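Side-chain contacts in glycerol-3-phosphate dehydrogenase [NAD(+)] 1 (Saccharomyces cerevisiae, PDB 4FGW), which catalyses the NAD-dependent interconversion of sn-glycerol 3-phosphate and dihydroxyacetone phosphate, driving glycerol production and accumulation during hyperosmotic stress: residues Ile238-Ala243 with Ile277-Met282; Asp324-Glu329 with Gln339-Cys344. All blocks are in the same frame, centred on the assembly; numbering follows the deposited sequence.

Contact 1. Residues Ile238-Ala243 with Ile277-Met282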
loop_
_atom_site.group_PDB
_atom_site.type_symbol
_atom_site.label_atom_id
_atom_site.label_comp_id
_atom_site.label_asym_id
_atom_site.label_seq_id
_atom_site.Cartn_x
_atom_site.Cartn_y
_atom_site.Cartn_z
ATOM N N ILE A 238 -5.373 -8.017 12.497
ATOM C CA ILE A 238 -6.208 -8.223 11.337
ATOM C C ILE A 238 -7.631 -7.689 11.461
ATOM O O ILE A 238 -8.218 -7.298 10.481
ATOM C CB ILE A 238 -6.128 -9.670 10.864
ATOM C CG1 ILE A 238 -7.348 -10.488 11.225
ATOM C CG2 ILE A 238 -4.985 -10.309 11.500
ATOM C CD1 ILE A 238 -7.316 -11.842 10.616
ATOM N N SER A 239 -8.136 -7.626 12.682
ATOM C CA SER A 239 -9.460 -7.083 13.009
ATOM C C SER A 239 -9.614 -5.570 12.929
ATOM O O SER A 239 -10.625 -5.094 12.412
ATOM C CB SER A 239 -9.914 -7.578 14.377
ATOM O OG SER A 239 -9.787 -8.987 14.469
ATOM N N ILE A 240 -8.650 -4.816 13.468
ATOM C CA ILE A 240 -8.736 -3.355 13.466
ATOM C C ILE A 240 -8.642 -2.726 12.079
ATOM O O ILE A 240 -9.314 -1.729 11.815
ATOM C CB ILE A 240 -7.896 -2.662 14.572
ATOM C CG1 ILE A 240 -6.405 -2.705 14.274
ATOM C CG2 ILE A 240 -8.225 -3.201 15.984
ATOM C CD1 ILE A 240 -5.852 -1.387 14.252
ATOM N N CYS A 241 -7.855 -3.359 11.182
ATOM C CA CYS A 241 -7.667 -2.966 9.785
ATOM C C CYS A 241 -9.001 -2.946 9.034
ATOM O O CYS A 241 -9.274 -1.976 8.340
ATOM C CB CYS A 241 -6.674 -3.898 9.100
ATOM S SG CYS A 241 -4.981 -3.793 9.729
ATOM N N GLY A 242 -9.811 -4.001 9.205
ATOM C CA GLY A 242 -11.122 -4.185 8.578
ATOM C C GLY A 242 -12.137 -3.081 8.816
ATOM O O GLY A 242 -13.055 -2.894 8.008
ATOM N N ALA A 243 -11.987 -2.346 9.932
ATOM C CA ALA A 243 -12.834 -1.219 10.278
ATOM C C ALA A 243 -12.168 0.097 9.876
ATOM O O ALA A 243 -12.779 0.870 9.141
ATOM C CB ALA A 243 -13.139 -1.227 11.771
ATOM N N ILE A 277 -1.631 1.246 12.470
ATOM C CA ILE A 277 -0.574 0.612 13.276
ATOM C C ILE A 277 -0.580 1.194 14.691
ATOM O O ILE A 277 -0.604 0.440 15.669
ATOM C CB ILE A 277 0.826 0.748 12.593
ATOM C CG1 ILE A 277 0.870 -0.032 11.263
ATOM C CG2 ILE A 277 1.964 0.323 13.539
ATOM C CD1 ILE A 277 1.900 0.437 10.247
ATOM N N ARG A 278 -0.576 2.536 14.783
ATOM C CA ARG A 278 -0.560 3.302 16.023
ATOM C C ARG A 278 -1.773 2.964 16.888
ATOM O O ARG A 278 -1.607 2.774 18.090
ATOM C CB ARG A 278 -0.493 4.806 15.708
ATOM C CG ARG A 278 -0.253 5.712 16.916
ATOM C CD ARG A 278 -0.178 7.177 16.518
ATOM N NE ARG A 278 0.887 7.422 15.542
ATOM C CZ ARG A 278 0.768 8.212 14.478
ATOM N NH1 ARG A 278 -0.365 8.863 14.247
ATOM N NH2 ARG A 278 1.785 8.364 13.641
ATOM N N PHE A 279 -2.972 2.855 16.273
ATOM C CA PHE A 279 -4.218 2.515 16.959
ATOM C C PHE A 279 -4.155 1.103 17.532
ATOM O O PHE A 279 -4.530 0.893 18.689
ATOM C CB PHE A 279 -5.437 2.679 16.027
ATOM C CG PHE A 279 -6.774 2.622 16.731
ATOM C CD1 PHE A 279 -7.431 3.787 17.103
ATOM C CD2 PHE A 279 -7.369 1.401 17.037
ATOM C CE1 PHE A 279 -8.657 3.732 17.771
ATOM C CE2 PHE A 279 -8.592 1.348 17.708
ATOM C CZ PHE A 279 -9.231 2.514 18.063
ATOM N N GLY A 280 -3.718 0.154 16.706
ATOM C CA GLY A 280 -3.588 -1.242 17.097
ATOM C C GLY A 280 -2.685 -1.443 18.296
ATOM O O GLY A 280 -3.090 -2.058 19.277
ATOM N N GLN A 281 -1.474 -0.880 18.243
ATOM C CA GLN A 281 -0.474 -1.014 19.303
ATOM C C GLN A 281 -0.776 -0.232 20.572
ATOM O O GLN A 281 -0.280 -0.595 21.643
ATOM C CB GLN A 281 0.920 -0.699 18.767
ATOM C CG GLN A 281 1.323 -1.623 17.625
ATOM C CD GLN A 281 2.782 -1.520 17.338
ATOM O OE1 GLN A 281 3.301 -0.450 16.992
ATOM N NE2 GLN A 281 3.473 -2.641 17.476
ATOM N N MET A 282 -1.588 0.831 20.461
ATOM C CA MET A 282 -2.007 1.655 21.595
ATOM C C MET A 282 -3.113 0.947 22.388
ATOM O O MET A 282 -3.065 0.942 23.617
ATOM C CB MET A 282 -2.499 3.027 21.100
ATOM C CG MET A 282 -2.679 4.056 22.195
ATOM S SD MET A 282 -3.271 5.649 21.568
ATOM C CE MET A 282 -1.770 6.282 20.783
#

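Contact 2. Residues Asp324-Glu329 with Gln339-Cys344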
loop_
_atom_site.group_PDB
_atom_site.type_symbol
_atom_site.label_atom_id
_atom_site.label_comp_id
_atom_site.label_asym_id
_atom_site.label_seq_id
_atom_site.Cartn_x
_atom_site.Cartn_y
_atom_site.Cartn_z
ATOM N N ASP A 324 -23.482 16.898 1.559
ATOM C CA ASP A 324 -22.971 16.221 2.717
ATOM C C ASP A 324 -22.846 14.750 2.385
ATOM O O ASP A 324 -23.304 14.291 1.352
ATOM C CB ASP A 324 -23.896 16.429 3.913
ATOM C CG ASP A 324 -23.846 17.835 4.439
ATOM O OD1 ASP A 324 -22.908 18.565 4.076
ATOM O OD2 ASP A 324 -24.740 18.213 5.218
ATOM N N ALA A 325 -22.223 14.015 3.281
ATOM C CA ALA A 325 -22.059 12.601 3.105
ATOM C C ALA A 325 -23.340 11.922 2.683
ATOM O O ALA A 325 -23.437 11.367 1.594
ATOM C CB ALA A 325 -21.569 12.004 4.384
ATOM N N TRP A 326 -24.320 11.957 3.572
ATOM C CA TRP A 326 -25.527 11.161 3.450
ATOM C C TRP A 326 -26.357 11.458 2.231
ATOM O O TRP A 326 -27.031 10.609 1.683
ATOM C CB TRP A 326 -26.321 11.330 4.709
ATOM C CG TRP A 326 -25.529 10.962 5.886
ATOM C CD1 TRP A 326 -25.456 9.747 6.465
ATOM C CD2 TRP A 326 -24.688 11.815 6.640
ATOM N NE1 TRP A 326 -24.623 9.782 7.546
ATOM C CE2 TRP A 326 -24.141 11.051 7.677
ATOM C CE3 TRP A 326 -24.346 13.155 6.546
ATOM C CZ2 TRP A 326 -23.277 11.575 8.601
ATOM C CZ3 TRP A 326 -23.488 13.674 7.470
ATOM C CH2 TRP A 326 -22.960 12.889 8.483
ATOM N N GLU A 327 -26.261 12.684 1.800
ATOM C CA GLU A 327 -26.861 13.132 0.547
ATOM C C GLU A 327 -26.156 12.379 -0.592
ATOM O O GLU A 327 -26.813 11.931 -1.532
ATOM C CB GLU A 327 -26.676 14.651 0.393
ATOM C CG GLU A 327 -27.598 15.297 -0.632
ATOM C CD GLU A 327 -27.752 16.808 -0.564
ATOM O OE1 GLU A 327 -28.660 17.337 -1.246
ATOM O OE2 GLU A 327 -26.981 17.465 0.174
ATOM N N CYS A 328 -24.819 12.212 -0.475
ATOM C CA CYS A 328 -23.980 11.483 -1.428
ATOM C C CYS A 328 -24.176 9.960 -1.309
ATOM O O CYS A 328 -24.141 9.261 -2.322
ATOM C CB CYS A 328 -22.516 11.881 -1.273
ATOM S SG CYS A 328 -22.163 13.594 -1.750
ATOM N N GLU A 329 -24.410 9.464 -0.080
ATOM C CA GLU A 329 -24.655 8.057 0.268
ATOM C C GLU A 329 -25.941 7.555 -0.402
ATOM O O GLU A 329 -25.966 6.437 -0.916
ATOM C CB GLU A 329 -24.748 7.916 1.801
ATOM C CG GLU A 329 -24.567 6.506 2.332
ATOM C CD GLU A 329 -24.639 6.381 3.843
ATOM O OE1 GLU A 329 -25.625 6.874 4.438
ATOM O OE2 GLU A 329 -23.734 5.743 4.430
ATOM N N GLN A 339 -19.736 2.426 5.577
ATOM C CA GLN A 339 -19.486 2.215 7.001
ATOM C C GLN A 339 -18.572 3.273 7.612
ATOM O O GLN A 339 -18.813 3.753 8.721
ATOM C CB GLN A 339 -18.903 0.819 7.238
ATOM C CG GLN A 339 -19.619 0.023 8.317
ATOM C CD GLN A 339 -19.773 0.799 9.610
ATOM O OE1 GLN A 339 -18.868 0.823 10.444
ATOM N NE2 GLN A 339 -20.923 1.440 9.781
ATOM N N GLY A 340 -17.520 3.624 6.883
ATOM C CA GLY A 340 -16.511 4.570 7.364
ATOM C C GLY A 340 -17.072 5.855 7.952
ATOM O O GLY A 340 -16.425 6.484 8.795
ATOM N N LEU A 341 -18.283 6.256 7.505
ATOM C CA LEU A 341 -19.019 7.435 7.976
ATOM C C LEU A 341 -19.334 7.298 9.470
ATOM O O LEU A 341 -19.184 8.263 10.217
ATOM C CB LEU A 341 -20.325 7.578 7.171
ATOM C CG LEU A 341 -20.422 8.659 6.086
ATOM C CD1 LEU A 341 -19.221 8.680 5.180
ATOM C CD2 LEU A 341 -21.645 8.435 5.230
ATOM N N ILE A 342 -19.738 6.088 9.902
ATOM C CA ILE A 342 -20.051 5.778 11.297
ATOM C C ILE A 342 -18.745 5.583 12.085
ATOM O O ILE A 342 -18.596 6.146 13.169
ATOM C CB ILE A 342 -21.023 4.560 11.393
ATOM C CG1 ILE A 342 -22.411 4.906 10.803
ATOM C CG2 ILE A 342 -21.178 4.050 12.823
ATOM C CD1 ILE A 342 -22.835 4.026 9.629
ATOM N N THR A 343 -17.801 4.808 11.525
ATOM C CA THR A 343 -16.510 4.492 12.139
ATOM C C THR A 343 -15.696 5.722 12.538
ATOM O O THR A 343 -15.204 5.756 13.668
ATOM C CB THR A 343 -15.742 3.449 11.322
ATOM O OG1 THR A 343 -16.640 2.393 10.985
ATOM C CG2 THR A 343 -14.547 2.871 12.080
ATOM N N CYS A 344 -15.601 6.748 11.653
ATOM C CA CYS A 344 -14.860 7.975 11.976
ATOM C C CYS A 344 -15.428 8.720 13.196
ATOM O O CYS A 344 -14.658 9.331 13.939
ATOM C CB CYS A 344 -14.672 8.887 10.763
ATOM S SG CYS A 344 -16.152 9.795 10.255
#

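Contact 1. Residues Ile238-Ala243 with Ile277-Met282
Ile240 and Gly280 set the backbone register between helix 235-257 and helix 261-283, with 6.6 Å between Ile240 CA and Gly280 CA, the shortest CA separation across the two segments. One methyl does the touching. The bond from CA to CB of Ile240 points toward the other helix, and chi1 (73°) sets CG1 between the backbone N and the carbonyl carbon; from there CD1 reaches the backbone of Gly280. Ile240 CD1 comes equally near two atoms, 3.6 Å from Gly280 N and from Gly280 CA. The lack of a side chain at Gly280 permits this: a CB built in standard geometry would fall only 3.3 Å from Ile240 CD1, a tight fit. Ile240 CD1 also approaches the Phe279 ring obliquely, with Phe279 CD2 as its nearest atom at 4.2 Å. The Phe279 ring also meets that of Phe283, while Tyr292 of helix 289-294 and Ile276 pack against Ile240. Beside this contact, Ile277 packs on Tyr293 of the second subunit. All three touching residues are buried in the helical C-terminal part of the enzyme. With no hydrogen bond between the segments, the contact is apolar, and close approach rests on the absence of a side chain at Gly280.

Contact 2. Residues Asp324-Glu329 with Gln339-Cys344
Leu341 meets Glu329, Ala325 and Trp326 through essentially one branch, its CD2 methyl, and is the residue most buried by the contact. The contact pairs two helices of the C-terminal domain that run nearly antiparallel: the axes of the short segments 325-329 and 340-344 approach to 12.3 Å at the closest, at 158°, so side chains must span the gap. Leu341 CD2 rests 3.7 Å from Ala325 CB. The same methyl stands over the indole of Trp326 in a CH-pi contact, 4.3 Å from the centroid of the five-membered ring and only 21° off the ring normal. Ala325 CB lies above this same face, toward its rim. Glu329 comes alongside: CG is anti to the backbone N (chi1 -162°) and the chain stays extended, bringing Glu329 OE2 within 3.5 Å of Leu341 CD2. Tyr371 meets Trp326 edge-to-face, and its OH is hydrogen-bonded to Leu341 O. Cutting Leu341 back to an alanine removes CD2, which would probably open a gap between Ala325, the indole and the Glu329 carboxylate. Gln339, at the start of the second segment, probably binds NAD(+). The contact is mainly apolar, with one carboxylate oxygen, Glu329 OE2, held by a hydrogen bond from Ala338 N, which ties helix 325-333 to the residue just before Gln339.

How the contacts relate
Contacts 1 and 2 follow one another along the chain, within the C-terminal domain, with centres 21 Å apart. Helix 235-257 connects them: it supplies residues 238-243 to contact 1, and its Leu250 packs on Leu341 of contact 2. They touch directly where Ala243 O lies 4.0 Å from Thr343 CG2. The same helix carries Lys245, probably the proton acceptor, whose side chain is about 9 Å from that of Ile240. Contact 2 lies near the probable NAD(+) and substrate site too: it includes Gln339, and the Leu341 side chain is about 6 Å from that of Asn311, which probably binds substrate and accepts a hydrogen bond from Gly340 N.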